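Local coordinates for uncharacterized conserved protein (Methanococcus maripaludis S2, PDB 3C2Q), which catalyses the conversion of ornithine to proline with release of ammonia, using NAD(+) as cofactor, at residues T29-T34 with T317-G322; N103-S108 with K311-G316; V262-M267 with G290-S295. All blocks are in the same frame, centred on the assembly; numbering follows the deposited sequence.

Contact 1 of 3, residues T29-T34 with T317-G322; sequences TTNHPT and TSQAIG
The backbones come closest at Asn31 and Thr317, whose CA atoms are 7.8 Å apart, where an irregular loop faces the type I turn Thr317-Ala320. Asn31 and Gln319 reach out from opposite directions, and their amide planes meet 48° apart. Asn31 ND2 gives a weak hydrogen bond to Gln319 OE1 at 3.1 Å, well bent at 122°. Gln319 gets there with CG set between its own N and carbonyl carbon (chi1 80°) and a bend at chi2 that brings OE1 to face Asn31.

Water does much of the joining. One molecule accepts from Asn31 ND2 at 2.9 Å, from Gln319 NE2 and, at longer range, from Thr317 OG1. A second donates to Asn31 OD1 at 2.8 Å and accepts from Ser318 OG, so both ends of the asparagine amide are bridged to the turn. Asn31 OD1 also stands over one face of the His32 ring, near its rim. Thr30 OG1 takes the N-H of His32 at 2.9 Å, an ST turn in the loop that leads into strand 34-38. Asn31 thus joins the mixed-sheet part of the chain to the Rossmann fold through a water-bridged amide pair.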
# COMPACT_ATOMS: atom_id res chain seq x y z
N THR B 29 28.34 4.14 14.57
CA THR B 29 28.68 4.62 13.25
C THR B 29 27.42 4.95 12.40
O THR B 29 26.33 4.41 12.64
CB THR B 29 29.47 3.55 12.47
OG1 THR B 29 28.77 2.30 12.56
CG2 THR B 29 30.90 3.36 13.09
N THR B 30 27.63 5.84 11.44
CA THR B 30 26.75 6.04 10.30
C THR B 30 27.09 5.00 9.23
O THR B 30 27.98 4.13 9.42
CB THR B 30 26.96 7.43 9.68
OG1 THR B 30 28.21 7.46 8.99
CG2 THR B 30 26.90 8.56 10.75
N ASN B 31 26.41 5.06 8.08
CA ASN B 31 26.81 4.20 6.98
C ASN B 31 27.85 4.87 6.03
O ASN B 31 28.17 4.35 4.96
CB ASN B 31 25.57 3.67 6.21
CG ASN B 31 24.73 4.76 5.59
OD1 ASN B 31 24.74 5.91 6.04
ND2 ASN B 31 23.95 4.41 4.55
N HIS B 32 28.40 6.01 6.46
CA HIS B 32 29.34 6.75 5.62
C HIS B 32 30.82 6.44 5.92
O HIS B 32 31.16 6.11 7.06
CB HIS B 32 29.11 8.25 5.79
CG HIS B 32 27.68 8.68 5.66
ND1 HIS B 32 26.93 8.45 4.52
CD2 HIS B 32 26.88 9.36 6.51
CE1 HIS B 32 25.72 8.95 4.69
NE2 HIS B 32 25.65 9.50 5.89
N PRO B 33 31.70 6.59 4.91
CA PRO B 33 33.14 6.47 5.17
C PRO B 33 33.55 7.43 6.27
O PRO B 33 33.13 8.59 6.31
CB PRO B 33 33.82 6.85 3.83
CG PRO B 33 32.72 7.14 2.85
CD PRO B 33 31.38 6.84 3.49
N THR B 34 34.34 6.92 7.20
CA THR B 34 34.70 7.73 8.38
C THR B 34 36.24 7.67 8.54
O THR B 34 36.84 6.62 8.27
CB THR B 34 33.99 7.18 9.65
OG1 THR B 34 32.57 7.23 9.44
CG2 THR B 34 34.39 7.98 10.94
N THR B 317 19.36 3.56 5.16
CA THR B 317 19.79 3.46 3.78
C THR B 317 19.15 4.59 2.97
O THR B 317 18.36 4.39 2.04
CB THR B 317 19.53 2.00 3.26
OG1 THR B 317 20.20 1.08 4.13
CG2 THR B 317 20.06 1.77 1.81
N SER B 318 19.55 5.81 3.30
CA SER B 318 18.93 7.00 2.73
C SER B 318 19.45 7.30 1.31
O SER B 318 18.83 8.09 0.60
CB SER B 318 19.17 8.19 3.65
OG SER B 318 20.56 8.40 3.80
N GLN B 319 20.53 6.65 0.89
CA GLN B 319 21.03 6.77 -0.49
C GLN B 319 20.21 5.96 -1.54
O GLN B 319 20.45 6.07 -2.75
CB GLN B 319 22.54 6.41 -0.58
CG GLN B 319 22.91 4.88 -0.61
CD GLN B 319 22.91 4.21 0.81
OE1 GLN B 319 22.53 4.82 1.83
NE2 GLN B 319 23.31 2.97 0.84
N ALA B 320 19.27 5.14 -1.08
CA ALA B 320 18.53 4.26 -1.97
C ALA B 320 17.73 5.06 -2.99
O ALA B 320 17.11 6.09 -2.67
CB ALA B 320 17.62 3.33 -1.18
N ILE B 321 17.73 4.58 -4.22
CA ILE B 321 16.84 5.13 -5.26
C ILE B 321 15.65 4.17 -5.29
O ILE B 321 15.82 3.00 -5.59
CB ILE B 321 17.57 5.11 -6.62
CG1 ILE B 321 18.89 5.92 -6.54
CG2 ILE B 321 16.64 5.57 -7.77
CD1 ILE B 321 18.68 7.37 -6.19
N GLY B 322 14.45 4.64 -4.99
CA GLY B 322 13.35 3.69 -4.95
C GLY B 322 12.68 3.67 -6.30
O GLY B 322 12.50 4.71 -6.94
O HOH W 1 23.39 1.72 3.67
O HOH W 2 22.39 7.47 5.82

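Contact 2 of 3, residues N103-S108 with K311-G316; sequences NSEVSS and KLMDRG
Lys311 O, in the helix turn that carries Met313 up to Glu105 and Val106, is gripped twice by Arg315. The backbone N of Arg315 makes a weak bond to it, and Arg315 NH1 reaches Lys311 O at 3.2 Å. The second bond is fairly straight at 163°, with the oxygen in the guanidinium plane, yet it arrives at the side of the carbonyl (C=O...N 104°), tilted from its plane. The arginine thereby folds back over the helix end, while its NH2 forms a salt bridge with Glu109 of the second subunit.

Across the contact, selenomethionine Met313 does the touching. A bend at its last torsion (chi3 81°) sends CE over the flat face of the Glu105 carboxylate, 3.7 Å from CD and nearly equidistant from both oxygens. The two side chains cross at about a right angle, and the selenium also nears Glu105 CB. Val106 runs past Met313 in the opposite sense, its CG2 lying 3.9 Å from SE in plain apolar contact. Glu105 is exposed, whereas Val106 is buried.

Val106 further packs on Pro306, Val309 and Thr310 of helix 306-314 and on Val324 of strand 321-324, so the loop before helix 112-133 lies against this helix and against strand 321-324, the outermost of the parallel sheet within this chain.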
# COMPACT_ATOMS: atom_id res chain seq x y z
N ASN B 103 8.08 15.42 -5.95
CA ASN B 103 9.45 15.25 -5.49
C ASN B 103 9.60 14.27 -4.31
O ASN B 103 10.66 14.24 -3.69
CB ASN B 103 10.11 16.61 -5.17
CG ASN B 103 9.30 17.41 -4.18
OD1 ASN B 103 8.10 17.22 -4.03
ND2 ASN B 103 9.98 18.27 -3.44
N SER B 104 8.55 13.48 -4.01
CA SER B 104 8.64 12.43 -2.99
C SER B 104 9.84 11.57 -3.29
O SER B 104 10.22 11.40 -4.45
CB SER B 104 7.38 11.55 -2.98
OG SER B 104 7.15 11.05 -4.28
N GLU B 105 10.47 11.06 -2.24
CA GLU B 105 11.52 10.05 -2.40
C GLU B 105 10.96 8.73 -2.90
O GLU B 105 11.62 7.97 -3.59
CB GLU B 105 12.18 9.81 -1.03
CG GLU B 105 12.83 11.03 -0.46
CD GLU B 105 14.30 11.12 -0.80
OE1 GLU B 105 14.70 10.75 -1.94
OE2 GLU B 105 15.06 11.56 0.11
N VAL B 106 9.71 8.43 -2.55
CA VAL B 106 9.21 7.09 -2.83
C VAL B 106 7.79 7.27 -3.36
O VAL B 106 6.90 7.67 -2.61
CB VAL B 106 9.13 6.19 -1.52
CG1 VAL B 106 8.33 4.86 -1.79
CG2 VAL B 106 10.51 5.91 -0.94
N SER B 107 7.58 6.98 -4.64
CA SER B 107 6.22 6.96 -5.18
C SER B 107 6.24 6.22 -6.51
O SER B 107 7.21 6.33 -7.29
CB SER B 107 5.70 8.39 -5.47
OG SER B 107 4.47 8.34 -6.18
N SER B 108 5.16 5.52 -6.78
CA SER B 108 5.02 4.85 -8.07
C SER B 108 4.76 5.87 -9.22
O SER B 108 4.94 5.53 -10.38
CB SER B 108 3.91 3.81 -7.98
OG SER B 108 2.67 4.45 -7.71
N LYS B 311 10.54 1.92 4.38
CA LYS B 311 11.11 1.21 5.55
C LYS B 311 12.63 1.15 5.45
O LYS B 311 13.36 1.34 6.46
CB LYS B 311 10.54 -0.20 5.64
CG LYS B 311 9.15 -0.22 6.28
CD LYS B 311 8.50 -1.58 6.12
CE LYS B 311 7.13 -1.59 6.80
NZ LYS B 311 6.32 -2.66 6.17
N LEU B 312 13.09 0.86 4.24
CA LEU B 312 14.52 0.80 4.00
C LEU B 312 15.20 2.13 4.30
O LEU B 312 16.22 2.17 4.99
CB LEU B 312 14.82 0.36 2.56
CG LEU B 312 16.26 0.49 2.06
CD1 LEU B 312 17.06 -0.66 2.68
CD2 LEU B 312 16.25 0.35 0.54
N MSE B 313 14.67 3.21 3.75
CA MSE B 313 15.25 4.53 3.95
C MSE B 313 15.11 5.02 5.39
O MSE B 313 16.05 5.63 5.92
CB MSE B 313 14.67 5.54 2.97
CG MSE B 313 14.93 5.11 1.52
SE MSE B 313 14.13 6.42 0.33
CE MSE B 313 15.56 7.81 0.38
N ASP B 314 13.99 4.69 6.03
CA ASP B 314 13.79 4.97 7.45
C ASP B 314 14.81 4.28 8.39
O ASP B 314 15.03 4.75 9.52
CB ASP B 314 12.36 4.65 7.90
CG ASP B 314 11.43 5.83 7.74
OD1 ASP B 314 11.90 6.98 7.55
OD2 ASP B 314 10.20 5.63 7.84
N ARG B 315 15.38 3.17 7.95
CA ARG B 315 16.36 2.43 8.75
C ARG B 315 17.82 2.75 8.34
O ARG B 315 18.76 1.97 8.65
CB ARG B 315 16.04 0.95 8.71
CG ARG B 315 14.80 0.63 9.54
CD ARG B 315 14.17 -0.63 9.11
NE ARG B 315 13.05 -0.98 10.00
CZ ARG B 315 11.81 -0.49 9.91
NH1 ARG B 315 11.54 0.39 8.95
NH2 ARG B 315 10.85 -0.90 10.75
N GLY B 316 18.03 3.86 7.65
CA GLY B 316 19.39 4.37 7.46
C GLY B 316 19.93 4.38 6.05
O GLY B 316 20.87 5.12 5.76

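Contact 3 of 3, residues V262-M267 with G290-S295; sequences VAQDKM and GNLMPS
Leu292 pushes its two methyl groups against Gln264 and Met267, and they make the close part of the contact, meeting one backbone oxygen and otherwise mainly aliphatic carbon. CD1 lies 3.6 Å from the backbone oxygen of Gln264 and 3.8 Å from Met267 CB. CD2 rests 3.8 Å from Gln264 CG and approaches its amide carbon too. With chi1 at -58°, Leu292 has CG anti to its carbonyl carbon, and chi2 near 180° spreads the methyls between the two helix residues, one turn apart. The Gln264 chain is stretched out, crossing the leucine at a slant, so its methylenes pack while the amide travels on. That amide is held by the third subunit: NE2 donates to the carbonyl oxygens of Ile247 and Asp249 there, and OE1 has a weak bond from Arg69 of its own chain. With an alanine in place of Gln264, those two carbonyls of the third subunit would probably lose their donor and a gap would open beside Leu292 CD2.

The solvent side of the helix is different: Val262 and Lys266 are exposed, Lys266 pointing away from Leu292, and the partly exposed Asp265 is paired in salt bridges with Lys70 and Arg69.

Met267 turns to His285, Ala288 and Thr289; His285 probably contributes to NAD(+) binding, as in related proteins. Helix 260-271 thus packs against both strand 241-244 and helix 283-292, the latter being the crossover of a beta-alpha-beta unit from strand 276-280 to strand 298-303.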
# COMPACT_ATOMS: atom_id res chain seq x y z
N VAL B 262 26.09 -15.91 10.88
CA VAL B 262 27.01 -16.44 9.87
C VAL B 262 26.58 -15.92 8.48
O VAL B 262 27.41 -15.46 7.69
CB VAL B 262 27.01 -18.01 9.91
CG1 VAL B 262 27.83 -18.62 8.75
CG2 VAL B 262 27.53 -18.53 11.28
N ALA B 263 25.27 -15.99 8.19
CA ALA B 263 24.75 -15.50 6.89
C ALA B 263 25.02 -14.01 6.76
O ALA B 263 25.55 -13.56 5.74
CB ALA B 263 23.24 -15.80 6.76
N GLN B 264 24.72 -13.25 7.82
CA GLN B 264 24.95 -11.82 7.81
C GLN B 264 26.41 -11.44 7.48
O GLN B 264 26.66 -10.56 6.64
CB GLN B 264 24.52 -11.18 9.13
CG GLN B 264 24.53 -9.64 9.07
CD GLN B 264 24.29 -8.98 10.42
OE1 GLN B 264 25.25 -8.60 11.10
NE2 GLN B 264 23.03 -8.84 10.81
N ASP B 265 27.35 -12.09 8.16
CA ASP B 265 28.79 -11.83 7.96
C ASP B 265 29.23 -12.10 6.53
O ASP B 265 29.96 -11.31 5.95
CB ASP B 265 29.63 -12.65 8.96
CG ASP B 265 29.43 -12.19 10.41
OD1 ASP B 265 28.93 -11.06 10.62
OD2 ASP B 265 29.75 -12.98 11.33
N LYS B 266 28.75 -13.20 5.96
CA LYS B 266 29.03 -13.55 4.57
C LYS B 266 28.41 -12.54 3.58
O LYS B 266 29.04 -12.16 2.60
CB LYS B 266 28.55 -14.97 4.26
CG LYS B 266 29.13 -15.50 2.93
CD LYS B 266 29.13 -17.02 2.90
CE LYS B 266 29.98 -17.57 1.73
NZ LYS B 266 29.58 -19.00 1.52
N MSE B 267 27.18 -12.09 3.87
CA MSE B 267 26.55 -11.04 3.06
C MSE B 267 27.34 -9.75 3.08
O MSE B 267 27.50 -9.08 2.05
CB MSE B 267 25.12 -10.79 3.58
CG MSE B 267 24.18 -11.94 3.28
SE MSE B 267 22.46 -11.73 4.24
CE MSE B 267 21.85 -10.09 3.32
N GLY B 290 21.03 -3.33 3.14
CA GLY B 290 21.29 -1.93 3.33
C GLY B 290 22.02 -1.66 4.65
O GLY B 290 22.91 -0.79 4.72
N ASN B 291 21.62 -2.38 5.69
CA ASN B 291 22.25 -2.25 7.03
C ASN B 291 23.76 -2.56 7.00
O ASN B 291 24.52 -2.08 7.85
CB ASN B 291 21.59 -3.20 8.01
CG ASN B 291 20.21 -2.72 8.50
OD1 ASN B 291 19.72 -1.57 8.20
ND2 ASN B 291 19.55 -3.60 9.27
N LEU B 292 24.19 -3.33 6.00
CA LEU B 292 25.57 -3.79 5.85
C LEU B 292 26.39 -2.96 4.89
O LEU B 292 27.60 -3.17 4.76
CB LEU B 292 25.61 -5.23 5.35
CG LEU B 292 24.88 -6.23 6.22
CD1 LEU B 292 24.87 -7.61 5.56
CD2 LEU B 292 25.54 -6.27 7.63
N MSE B 293 25.75 -2.01 4.21
CA MSE B 293 26.37 -1.30 3.09
C MSE B 293 26.81 0.12 3.41
O MSE B 293 26.08 0.86 4.06
CB MSE B 293 25.36 -1.19 1.94
CG MSE B 293 25.15 -2.49 1.18
SE MSE B 293 23.60 -2.15 -0.05
CE MSE B 293 24.40 -0.71 -1.09
N PRO B 294 27.98 0.54 2.89
CA PRO B 294 28.33 1.95 2.97
C PRO B 294 27.50 2.77 1.96
O PRO B 294 27.01 2.22 0.97
CB PRO B 294 29.81 1.96 2.58
CG PRO B 294 30.00 0.81 1.73
CD PRO B 294 29.03 -0.25 2.23
N SER B 295 27.36 4.07 2.23
CA SER B 295 26.51 4.94 1.41
C SER B 295 27.02 5.21 -0.01
O SER B 295 26.25 5.69 -0.86
CB SER B 295 26.32 6.28 2.12
OG SER B 295 27.59 6.90 2.33

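The three contacts are nested along the chain: contact 3 lies inside the loop closed by contact 2, itself inside that closed by contact 1. Contact 1 sits about 13 Å, centre to centre, from each of the others, which are about 20 Å apart. Its segment 317-322 follows helix 306-314 of contact 2 after two residues, with Thr317 and Ala320 packed on Leu312, while Asn31 and His32 are tied to Ser295 of contact 3. Contact 3 stays within the Rossmann fold; contacts 1 and 2 bring earlier parts of the chain onto it. Contacts 1 and 2 touch the second subunit, and contacts 2 and 3 the third, so all three border other subunits of the four-chain assembly.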